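Local coordinates for protein proline dehydrogenase (Bradyrhizobium japonicum USDA 110, PDB 3HAZ) that probably oxidises proline to glutamate in two steps, using an FAD-dependent proline dehydrogenase and an NAD-dependent aldehyde dehydrogenase joined in one chain, at residues 567-571 with 572-576. Numbering follows the deposited sequence.
Sequences SRTPA and GIRAA
R574 reaches back from the first turn of helix 571-587 to the loop residues T569 and P570 and to A571, which opens the helix. Its CB lies 3.6 Å from A571 O, and its CG, which chi1 of -48° sets anti to the carbonyl carbon and beside the backbone N, comes to 3.4 Å from P570 O. CD passes T569 O, and a bend at chi3 (-66°) folds the guanidinium over the start of the helix, where A571 CA stands 4.1 Å above the plane of the group, over its centre. At the tip, NH1 is 2.8 Å from T569 O, but an N-H...O angle of 120° makes this a weak bond; NE, further back along the chain, donates a hydrogen bond to M675 O, and F629 of helix 604-629 packs on the same side chain.

Within the aldehyde dehydrogenase section, this loop links helices 549-567 and 571-587, with P570 at the N-cap. P570 O accepts a backbone hydrogen bond from R574 N at 3.1 Å and a weak one from I573 N. Replacing this arginine by an alanine is likely to deprive T569 O of its weak NH1 bond and M675 O of its bond from NE, and to open a gap beside A571 and F629.

On the neighbouring residue of the helix, I573 CD1 lies 3.9 Å from P570 CG, the two side chains running side by side, whereas T569 crosses I573 at about a right angle, with 3.7 Å between their CG2 atoms.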
# COMPACT_ATOMS: atom_id res chain seq x y z
N SER A 567 20.52 24.82 -24.99
CA SER A 567 19.26 24.97 -24.28
C SER A 567 18.27 23.88 -24.68
O SER A 567 17.44 23.47 -23.87
CB SER A 567 18.64 26.34 -24.57
OG SER A 567 18.18 26.40 -25.91
N ARG A 568 18.36 23.41 -25.92
CA ARG A 568 17.43 22.41 -26.44
C ARG A 568 17.95 20.98 -26.29
O ARG A 568 17.26 20.02 -26.64
CB ARG A 568 17.09 22.71 -27.91
CG ARG A 568 16.22 23.94 -28.09
CD ARG A 568 16.16 24.38 -29.55
NE ARG A 568 15.28 25.53 -29.72
CZ ARG A 568 15.59 26.78 -29.37
NH1 ARG A 568 14.72 27.76 -29.56
NH2 ARG A 568 16.78 27.05 -28.84
N THR A 569 19.17 20.84 -25.78
CA THR A 569 19.67 19.52 -25.42
C THR A 569 18.88 18.97 -24.21
O THR A 569 18.70 19.67 -23.22
CB THR A 569 21.17 19.57 -25.11
OG1 THR A 569 21.87 19.98 -26.29
CG2 THR A 569 21.69 18.20 -24.67
N PRO A 570 18.39 17.72 -24.31
CA PRO A 570 17.62 17.11 -23.21
C PRO A 570 18.33 17.21 -21.85
O PRO A 570 19.55 17.05 -21.77
CB PRO A 570 17.50 15.65 -23.64
CG PRO A 570 17.55 15.70 -25.16
CD PRO A 570 18.47 16.85 -25.50
N ALA A 571 17.56 17.48 -20.80
CA ALA A 571 18.11 17.65 -19.46
C ALA A 571 18.94 16.45 -18.99
O ALA A 571 19.97 16.62 -18.34
CB ALA A 571 17.00 17.96 -18.45
N GLY A 572 18.49 15.25 -19.33
CA GLY A 572 19.21 14.04 -18.96
C GLY A 572 20.60 14.01 -19.56
O GLY A 572 21.55 13.52 -18.94
N ILE A 573 20.73 14.55 -20.76
CA ILE A 573 22.02 14.60 -21.43
C ILE A 573 22.93 15.66 -20.80
O ILE A 573 24.14 15.45 -20.66
CB ILE A 573 21.87 14.83 -22.95
CG1 ILE A 573 21.12 13.65 -23.58
CG2 ILE A 573 23.23 15.01 -23.62
CD1 ILE A 573 20.92 13.77 -25.08
N ARG A 574 22.35 16.80 -20.41
CA ARG A 574 23.13 17.82 -19.71
C ARG A 574 23.59 17.27 -18.36
O ARG A 574 24.76 17.43 -17.98
CB ARG A 574 22.32 19.11 -19.53
CG ARG A 574 21.63 19.60 -20.79
CD ARG A 574 21.30 21.09 -20.73
NE ARG A 574 20.31 21.42 -19.71
CZ ARG A 574 19.01 21.61 -19.94
NH1 ARG A 574 18.54 21.50 -21.17
NH2 ARG A 574 18.19 21.91 -18.95
N ALA A 575 22.69 16.61 -17.65
CA ALA A 575 23.00 16.02 -16.34
C ALA A 575 24.11 14.99 -16.45
O ALA A 575 25.00 14.90 -15.59
CB ALA A 575 21.75 15.41 -15.72
N ALA A 576 24.06 14.20 -17.52
CA ALA A 576 25.06 13.16 -17.73
C ALA A 576 26.44 13.77 -17.92
O ALA A 576 27.45 13.18 -17.53
CB ALA A 576 24.68 12.28 -18.95